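Local coordinates for protein 2-dehydro-3-deoxy-D-arabinonate dehydratase (Sulfolobus solfataricus, PDB 2Q18) that dehydrates 2-dehydro-3-deoxy-D-arabinonate to 2,5-dioxopentanoate as a metal-dependent homotetrameric lyase of the FAH family, in a pentose oxidation pathway leading to 2-oxoglutarate, at residues F4-R9 with N63-T68; T68-P73 with C188-V193. All blocks are in the same frame, centred on the assembly; numbering follows the deposited sequence.

Contact 1: F4-R9 with N63-T68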
ATOM      1  N   PHE A   4     -12.150 -22.339  -3.823  1.00 25.49           N
ATOM      2  CA  PHE A   4     -11.180 -22.350  -4.911  1.00 24.77           C
ATOM      3  C   PHE A   4     -10.809 -20.933  -5.336  1.00 24.39           C
ATOM      4  O   PHE A   4     -11.442 -19.964  -4.915  1.00 23.49           O
ATOM      5  CB  PHE A   4     -11.649 -23.218  -6.099  1.00 24.84           C
ATOM      6  CG  PHE A   4     -12.912 -22.737  -6.782  1.00 23.36           C
ATOM      7  CD1 PHE A   4     -14.168 -23.016  -6.244  1.00 24.41           C
ATOM      8  CD2 PHE A   4     -12.842 -22.055  -7.996  1.00 23.27           C
ATOM      9  CE1 PHE A   4     -15.337 -22.593  -6.884  1.00 25.11           C
ATOM     10  CE2 PHE A   4     -14.003 -21.632  -8.650  1.00 25.62           C
ATOM     11  CZ  PHE A   4     -15.253 -21.901  -8.092  1.00 24.88           C
ATOM     12  N   ARG A   5      -9.766 -20.820  -6.151  1.00 23.43           N
ATOM     13  CA  ARG A   5      -9.284 -19.521  -6.594  1.00 23.09           C
ATOM     14  C   ARG A   5      -8.875 -19.593  -8.057  1.00 23.35           C
ATOM     15  O   ARG A   5      -8.317 -20.601  -8.515  1.00 22.54           O
ATOM     16  CB  ARG A   5      -8.110 -19.053  -5.717  1.00 22.45           C
ATOM     17  CG  ARG A   5      -7.677 -17.593  -5.928  1.00 22.40           C
ATOM     18  CD  ARG A   5      -6.610 -17.166  -4.913  1.00 22.38           C
ATOM     19  NE  ARG A   5      -5.390 -17.966  -5.024  1.00 21.76           N
ATOM     20  CZ  ARG A   5      -4.199 -17.597  -4.566  1.00 23.45           C
ATOM     21  NH1 ARG A   5      -4.044 -16.430  -3.951  1.00 22.86           N
ATOM     22  NH2 ARG A   5      -3.155 -18.400  -4.722  1.00 22.09           N
ATOM     23  N   VAL A   6      -9.179 -18.525  -8.786  1.00 23.21           N
ATOM     24  CA  VAL A   6      -8.760 -18.388 -10.174  1.00 23.44           C
ATOM     25  C   VAL A   6      -7.847 -17.181 -10.316  1.00 24.72           C
ATOM     26  O   VAL A   6      -7.903 -16.246  -9.508  1.00 24.07           O
ATOM     27  CB  VAL A   6      -9.972 -18.248 -11.156  1.00 24.07           C
ATOM     28  CG1 VAL A   6     -10.960 -19.398 -10.971  1.00 22.40           C
ATOM     29  CG2 VAL A   6     -10.680 -16.894 -10.990  1.00 23.45           C
ATOM     30  N   VAL A   7      -6.998 -17.217 -11.338  1.00 25.04           N
ATOM     31  CA  VAL A   7      -6.244 -16.046 -11.755  1.00 26.40           C
ATOM     32  C   VAL A   7      -6.873 -15.537 -13.058  1.00 27.18           C
ATOM     33  O   VAL A   7      -7.209 -16.322 -13.952  1.00 27.17           O
ATOM     34  CB  VAL A   7      -4.710 -16.334 -11.868  1.00 26.99           C
ATOM     35  CG1 VAL A   7      -4.408 -17.413 -12.919  1.00 27.95           C
ATOM     36  CG2 VAL A   7      -3.923 -15.053 -12.151  1.00 26.77           C
ATOM     37  N   LYS A   8      -7.069 -14.224 -13.134  1.00 27.05           N
ATOM     38  CA  LYS A   8      -7.781 -13.592 -14.236  1.00 27.01           C
ATOM     39  C   LYS A   8      -7.093 -12.270 -14.538  1.00 28.24           C
ATOM     40  O   LYS A   8      -7.041 -11.380 -13.684  1.00 27.06           O
ATOM     41  CB  LYS A   8      -9.242 -13.354 -13.836  1.00 26.12           C
ATOM     42  CG  LYS A   8     -10.104 -12.647 -14.875  1.00 26.90           C
ATOM     43  CD  LYS A   8     -11.444 -12.271 -14.262  1.00 26.58           C
ATOM     44  CE  LYS A   8     -12.480 -11.928 -15.310  1.00 28.33           C
ATOM     45  NZ  LYS A   8     -13.793 -11.654 -14.658  1.00 30.01           N
ATOM     46  N   ARG A   9      -6.546 -12.159 -15.749  1.00 29.53           N
ATOM     47  CA  ARG A   9      -5.820 -10.963 -16.184  1.00 31.06           C
ATOM     48  C   ARG A   9      -4.809 -10.499 -15.127  1.00 31.14           C
ATOM     49  O   ARG A   9      -4.663  -9.302 -14.872  1.00 32.28           O
ATOM     50  CB  ARG A   9      -6.801  -9.835 -16.533  1.00 30.98           C
ATOM     51  CG  ARG A   9      -7.934 -10.248 -17.482  1.00 32.67           C
ATOM     52  CD  ARG A   9      -8.971  -9.141 -17.607  1.00 33.50           C
ATOM     53  NE  ARG A   9      -8.358  -7.888 -18.049  1.00 40.11           N
ATOM     54  CZ  ARG A   9      -8.386  -7.432 -19.300  1.00 41.58           C
ATOM     55  NH1 ARG A   9      -7.784  -6.286 -19.595  1.00 41.50           N
ATOM     56  NH2 ARG A   9      -9.022  -8.113 -20.250  1.00 39.78           N
ATOM     57  N   ASN A  63     -12.410 -19.359 -20.696  1.00 39.17           N
ATOM     58  CA  ASN A  63     -12.309 -17.962 -21.124  1.00 39.22           C
ATOM     59  C   ASN A  63     -11.048 -17.287 -20.581  1.00 38.23           C
ATOM     60  O   ASN A  63      -9.937 -17.720 -20.895  1.00 38.76           O
ATOM     61  CB  ASN A  63     -13.584 -17.184 -20.770  1.00 40.31           C
ATOM     62  CG  ASN A  63     -14.809 -17.692 -21.522  1.00 44.06           C
ATOM     63  OD1 ASN A  63     -15.841 -17.995 -20.920  1.00 46.92           O
ATOM     64  ND2 ASN A  63     -14.694 -17.795 -22.845  1.00 45.87           N
ATOM     65  N   ASP A  64     -11.208 -16.249 -19.760  1.00 36.44           N
ATOM     66  CA  ASP A  64     -10.047 -15.546 -19.207  1.00 35.19           C
ATOM     67  C   ASP A  64      -9.748 -15.866 -17.734  1.00 33.46           C
ATOM     68  O   ASP A  64      -8.931 -15.187 -17.102  1.00 33.46           O
ATOM     69  CB  ASP A  64     -10.151 -14.031 -19.440  1.00 35.87           C
ATOM     70  CG  ASP A  64     -11.408 -13.427 -18.843  1.00 37.24           C
ATOM     71  OD1 ASP A  64     -12.302 -14.187 -18.409  1.00 40.15           O
ATOM     72  OD2 ASP A  64     -11.502 -12.179 -18.814  1.00 39.51           O
ATOM     73  N   ILE A  65     -10.394 -16.903 -17.196  1.00 30.76           N
ATOM     74  CA  ILE A  65     -10.101 -17.363 -15.834  1.00 28.90           C
ATOM     75  C   ILE A  65      -9.437 -18.743 -15.818  1.00 28.56           C
ATOM     76  O   ILE A  65      -9.800 -19.629 -16.596  1.00 27.82           O
ATOM     77  CB  ILE A  65     -11.348 -17.341 -14.894  1.00 28.75           C
ATOM     78  CG1 ILE A  65     -12.374 -18.416 -15.281  1.00 28.55           C
ATOM     79  CG2 ILE A  65     -11.979 -15.938 -14.857  1.00 28.39           C
ATOM     80  CD1 ILE A  65     -13.511 -18.599 -14.278  1.00 28.84           C
ATOM     81  N   ARG A  66      -8.467 -18.913 -14.925  1.00 26.34           N
ATOM     82  CA  ARG A  66      -7.767 -20.180 -14.774  1.00 25.08           C
ATOM     83  C   ARG A  66      -7.646 -20.548 -13.297  1.00 24.68           C
ATOM     84  O   ARG A  66      -7.188 -19.739 -12.482  1.00 23.03           O
ATOM     85  CB  ARG A  66      -6.379 -20.098 -15.421  1.00 24.64           C
ATOM     86  CG  ARG A  66      -5.597 -21.406 -15.377  1.00 24.80           C
ATOM     87  CD  ARG A  66      -4.222 -21.283 -16.028  1.00 25.50           C
ATOM     88  NE  ARG A  66      -3.339 -20.322 -15.362  1.00 27.34           N
ATOM     89  CZ  ARG A  66      -2.669 -20.558 -14.233  1.00 27.52           C
ATOM     90  NH1 ARG A  66      -2.783 -21.721 -13.604  1.00 24.99           N
ATOM     91  NH2 ARG A  66      -1.890 -19.617 -13.723  1.00 26.76           N
ATOM     92  N   ILE A  67      -8.055 -21.770 -12.957  1.00 23.24           N
ATOM     93  CA  ILE A  67      -7.951 -22.258 -11.584  1.00 23.46           C
ATOM     94  C   ILE A  67      -6.476 -22.350 -11.169  1.00 23.73           C
ATOM     95  O   ILE A  67      -5.596 -22.590 -12.001  1.00 24.06           O
ATOM     96  CB  ILE A  67      -8.717 -23.604 -11.387  1.00 24.01           C
ATOM     97  CG1 ILE A  67      -8.921 -23.911  -9.896  1.00 23.49           C
ATOM     98  CG2 ILE A  67      -8.029 -24.761 -12.157  1.00 23.64           C
ATOM     99  CD1 ILE A  67      -9.927 -25.025  -9.609  1.00 22.82           C
ATOM    100  N   THR A  68      -6.205 -22.115  -9.891  1.00 23.49           N
ATOM    101  CA  THR A  68      -4.833 -22.143  -9.385  1.00 22.77           C
ATOM    102  C   THR A  68      -4.820 -22.649  -7.939  1.00 22.60           C
ATOM    103  O   THR A  68      -5.793 -23.270  -7.495  1.00 22.32           O
ATOM    104  CB  THR A  68      -4.129 -20.756  -9.566  1.00 22.86           C
ATOM    105  OG1 THR A  68      -2.746 -20.856  -9.200  1.00 24.72           O
ATOM    106  CG2 THR A  68      -4.820 -19.647  -8.748  1.00 21.07           C
TER
HETATM  107  O   HOH W   1      -8.258 -23.287  -6.465  1.00 21.83           O
HETATM  108  O   HOH W   2      -6.770 -14.024 -17.875  1.00 35.73           O
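Val-7 and Arg-66 face each other as a hydrogen-bonded antiparallel pair, Val-7 N reaching Arg-66 O at 2.8 Å and Arg-66 N returning to Val-7 O at 3.0 Å. Their side chains run side by side in the same direction. Val-7 CG1 sits between its backbone N and carbonyl carbon (chi1 62°), which lays it over one face of the Arg-66 guanidinium, 3.4 Å from NH2, while NH1 makes a salt bridge to Glu-129. Beyond the non-hydrogen-bonded pair Val-6 and Ile-67, Thr-68 N donates to Arg-5 O at 2.9 Å. The Thr-68 methyl CG2 rests 3.6 Å from that same Arg-5 O, and its OG1 is hydrogen-bonded to Glu-129, the acid that also holds Arg-66. At the far end the Asp-64 carboxylate touches the carbon chain of Lys-8, OD2 3.6 Å from CE, whereas the Lys-8 ammonium pairs with Asp-27 of the second subunit. Water 2 extends the pairing by linking Arg-9 N to Asp-64 O. On the face away from Val-7 and Arg-66, Val-6 and Ile-65 pack against Leu-56 of helix 53-59. The arrangement is that of a twisted antiparallel strand pair, joining strand 65-67 to strand 2-8 in the N-terminal part of the chain.

Contact 2: T68-P73 with C188-V193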
ATOM      1  N   THR A  68      -6.205 -22.115  -9.891  1.00 23.49           N
ATOM      2  CA  THR A  68      -4.833 -22.143  -9.385  1.00 22.77           C
ATOM      3  C   THR A  68      -4.820 -22.649  -7.939  1.00 22.60           C
ATOM      4  O   THR A  68      -5.793 -23.270  -7.495  1.00 22.32           O
ATOM      5  CB  THR A  68      -4.129 -20.756  -9.566  1.00 22.86           C
ATOM      6  OG1 THR A  68      -2.746 -20.856  -9.200  1.00 24.72           O
ATOM      7  CG2 THR A  68      -4.820 -19.647  -8.748  1.00 21.07           C
ATOM      8  N   LYS A  69      -3.724 -22.419  -7.218  1.00 22.53           N
ATOM      9  CA  LYS A  69      -3.686 -22.677  -5.772  1.00 23.43           C
ATOM     10  C   LYS A  69      -4.850 -21.935  -5.119  1.00 22.30           C
ATOM     11  O   LYS A  69      -5.049 -20.756  -5.404  1.00 22.90           O
ATOM     12  CB  LYS A  69      -2.370 -22.174  -5.166  1.00 22.76           C
ATOM     13  CG  LYS A  69      -1.131 -22.942  -5.587  1.00 23.91           C
ATOM     14  CD  LYS A  69       0.144 -22.264  -5.076  1.00 24.72           C
ATOM     15  CE  LYS A  69       0.513 -21.060  -5.940  1.00 26.61           C
ATOM     16  NZ  LYS A  69       1.893 -20.602  -5.699  1.00 27.91           N
ATOM     17  N   PRO A  70      -5.647 -22.626  -4.282  1.00 22.03           N
ATOM     18  CA  PRO A  70      -6.769 -21.958  -3.610  1.00 22.60           C
ATOM     19  C   PRO A  70      -6.356 -20.860  -2.612  1.00 22.52           C
ATOM     20  O   PRO A  70      -7.138 -19.938  -2.360  1.00 22.22           O
ATOM     21  CB  PRO A  70      -7.501 -23.102  -2.895  1.00 22.49           C
ATOM     22  CG  PRO A  70      -6.510 -24.194  -2.787  1.00 22.65           C
ATOM     23  CD  PRO A  70      -5.584 -24.064  -3.960  1.00 21.99           C
ATOM     24  N   ILE A  71      -5.153 -20.972  -2.050  1.00 22.38           N
ATOM     25  CA  ILE A  71      -4.571 -19.926  -1.196  1.00 22.07           C
ATOM     26  C   ILE A  71      -3.078 -19.833  -1.468  1.00 22.64           C
ATOM     27  O   ILE A  71      -2.502 -20.715  -2.114  1.00 21.98           O
ATOM     28  CB  ILE A  71      -4.765 -20.192   0.344  1.00 22.38           C
ATOM     29  CG1 ILE A  71      -4.035 -21.473   0.785  1.00 19.63           C
ATOM     30  CG2 ILE A  71      -6.254 -20.188   0.743  1.00 19.14           C
ATOM     31  CD1 ILE A  71      -3.984 -21.686   2.303  1.00 22.44           C
ATOM     32  N   ASP A  72      -2.463 -18.760  -0.980  1.00 22.57           N
ATOM     33  CA  ASP A  72      -1.012 -18.672  -0.880  1.00 23.81           C
ATOM     34  C   ASP A  72      -0.627 -19.037   0.556  1.00 23.91           C
ATOM     35  O   ASP A  72      -0.731 -18.197   1.454  1.00 23.53           O
ATOM     36  CB  ASP A  72      -0.520 -17.258  -1.228  1.00 24.02           C
ATOM     37  CG  ASP A  72      -0.861 -16.848  -2.660  1.00 28.32           C
ATOM     38  OD1 ASP A  72      -0.575 -17.630  -3.591  1.00 28.40           O
ATOM     39  OD2 ASP A  72      -1.415 -15.738  -2.856  1.00 32.29           O
ATOM     40  N   PRO A  73      -0.187 -20.293   0.786  1.00 23.61           N
ATOM     41  CA  PRO A  73       0.151 -20.690   2.154  1.00 23.47           C
ATOM     42  C   PRO A  73       1.499 -20.084   2.554  1.00 23.52           C
ATOM     43  O   PRO A  73       2.507 -20.347   1.894  1.00 23.89           O
ATOM     44  CB  PRO A  73       0.238 -22.215   2.067  1.00 23.73           C
ATOM     45  CG  PRO A  73       0.642 -22.488   0.646  1.00 23.31           C
ATOM     46  CD  PRO A  73       0.066 -21.373  -0.188  1.00 23.02           C
ATOM     47  N   CYS A 188       5.924 -28.963  -4.872  1.00 23.58           N
ATOM     48  CA  CYS A 188       4.724 -29.084  -4.068  1.00 23.36           C
ATOM     49  C   CYS A 188       3.485 -28.634  -4.841  1.00 23.18           C
ATOM     50  O   CYS A 188       3.507 -27.586  -5.486  1.00 23.40           O
ATOM     51  CB  CYS A 188       4.907 -28.204  -2.820  1.00 24.64           C
ATOM     52  SG  CYS A 188       3.593 -28.305  -1.671  1.00 29.36           S
ATOM     53  N   ALA A 189       2.406 -29.417  -4.764  1.00 22.94           N
ATOM     54  CA  ALA A 189       1.133 -29.053  -5.390  1.00 22.87           C
ATOM     55  C   ALA A 189      -0.031 -29.311  -4.454  1.00 22.56           C
ATOM     56  O   ALA A 189      -0.009 -30.276  -3.696  1.00 23.70           O
ATOM     57  CB  ALA A 189       0.928 -29.821  -6.687  1.00 22.89           C
ATOM     58  N   PHE A 190      -1.057 -28.463  -4.512  1.00 22.27           N
ATOM     59  CA  PHE A 190      -2.237 -28.671  -3.672  1.00 22.34           C
ATOM     60  C   PHE A 190      -3.521 -28.089  -4.247  1.00 22.27           C
ATOM     61  O   PHE A 190      -3.494 -27.173  -5.064  1.00 22.38           O
ATOM     62  CB  PHE A 190      -2.002 -28.182  -2.225  1.00 22.12           C
ATOM     63  CG  PHE A 190      -1.958 -26.683  -2.077  1.00 22.62           C
ATOM     64  CD1 PHE A 190      -3.093 -25.977  -1.683  1.00 21.98           C
ATOM     65  CD2 PHE A 190      -0.779 -25.984  -2.308  1.00 20.66           C
ATOM     66  CE1 PHE A 190      -3.056 -24.584  -1.537  1.00 21.54           C
ATOM     67  CE2 PHE A 190      -0.734 -24.593  -2.167  1.00 23.02           C
ATOM     68  CZ  PHE A 190      -1.876 -23.898  -1.783  1.00 21.83           C
ATOM     69  N   GLY A 191      -4.643 -28.631  -3.787  1.00 23.32           N
ATOM     70  CA  GLY A 191      -5.957 -28.243  -4.267  1.00 24.31           C
ATOM     71  C   GLY A 191      -6.758 -29.462  -4.691  1.00 25.31           C
ATOM     72  O   GLY A 191      -6.538 -30.558  -4.166  1.00 25.85           O
ATOM     73  N   PRO A 192      -7.694 -29.291  -5.648  1.00 25.03           N
ATOM     74  CA  PRO A 192      -8.026 -28.029  -6.324  1.00 24.88           C
ATOM     75  C   PRO A 192      -8.831 -27.079  -5.438  1.00 24.59           C
ATOM     76  O   PRO A 192      -9.014 -25.910  -5.789  1.00 24.71           O
ATOM     77  CB  PRO A 192      -8.863 -28.474  -7.532  1.00 24.57           C
ATOM     78  CG  PRO A 192      -9.404 -29.810  -7.170  1.00 26.16           C
ATOM     79  CD  PRO A 192      -8.502 -30.425  -6.139  1.00 25.19           C
ATOM     80  N   VAL A 193      -9.302 -27.591  -4.306  1.00 24.83           N
ATOM     81  CA  VAL A 193     -10.082 -26.821  -3.347  1.00 24.81           C
ATOM     82  C   VAL A 193      -9.539 -26.998  -1.933  1.00 25.36           C
ATOM     83  O   VAL A 193      -8.797 -27.945  -1.649  1.00 25.54           O
ATOM     84  CB  VAL A 193     -11.585 -27.234  -3.342  1.00 25.22           C
ATOM     85  CG1 VAL A 193     -12.273 -26.855  -4.655  1.00 26.01           C
ATOM     86  CG2 VAL A 193     -11.748 -28.737  -3.047  1.00 24.69           C
TER
HETATM   87  O   HOH W   1      -8.258 -23.287  -6.465  1.00 21.83           O
HETATM   88  O   HOH W   3      -5.253 -25.965  -6.831  1.00 22.84           O
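The irregular segment 68-73 passes strand residues 188-191 without a direct hydrogen bond, Lys-69 CA lying 6.2 Å from Gly-191 CA, while beyond the cis peptide before Pro-192 the chain turns a corner. Side-chain packing and water therefore carry the contact, and Phe-190 is its centre. Phe-190 CG stands between the backbone N and the carbonyl carbon (chi1 72°), from where the ring reaches into the bend of the loop. Pro-70 brings CD to 3.5 Å from Phe-190 CE1. Pro-73 points against the Phe-190 side chain, with its CD on the other side of the ring plane from Pro-70, 3.6 Å from Phe-190 CZ. Ile-71 O sits at the ring edge, near the ring plane, 3.3 Å from Phe-190 CZ. The Lys-69 and Phe-190 side chains cross at about a right angle, Lys-69 CG 3.8 Å from Phe-190 CE2, before NZ of the lysine goes on to the carbonyls of Pro-121 and Cys-124. Replacing Phe-190 by an alanine takes away the ring and would probably open a gap between Pro-70 and Pro-73, with the Lys-69 chain losing the surface it lies against. Gly-191, with backbone angles that would jam a CB against the Phe-190 carbonyl, also lets Pro-70 CD come near its CA. Water 3 donates to both Thr-68 O and Phe-190 O. Around this buried contact, strand 188-191 is hydrogen-bonded to strands 124-125 and 156-167, Pro-70 touches Leu-3 of strand 2-8, and Pro-192 and Val-193 pack on helix 53-59.

How the contacts relate
Contacts 1 and 2 follow each other along the chain and share Thr-68, their centres about 12 Å apart. Arg-5 joins them directly: its NE lies 2.8 Å from Lys-69 O, a probable hydrogen bond, and its NH2 forms a salt bridge with Asp-72 OD1 at 2.9 Å. One water lies in both, accepting from Arg-5 N and within hydrogen-bonding distance of the carbonyls of Thr-68 and Pro-192. Strands 2-8 and 188-195 are neighbours, so strand pairing and the packed loop after it together connect the N-terminal strands to the FAH-family region, where the side chain of Phe-190 is about 9 Å from that of the magnesium ligand Glu-145.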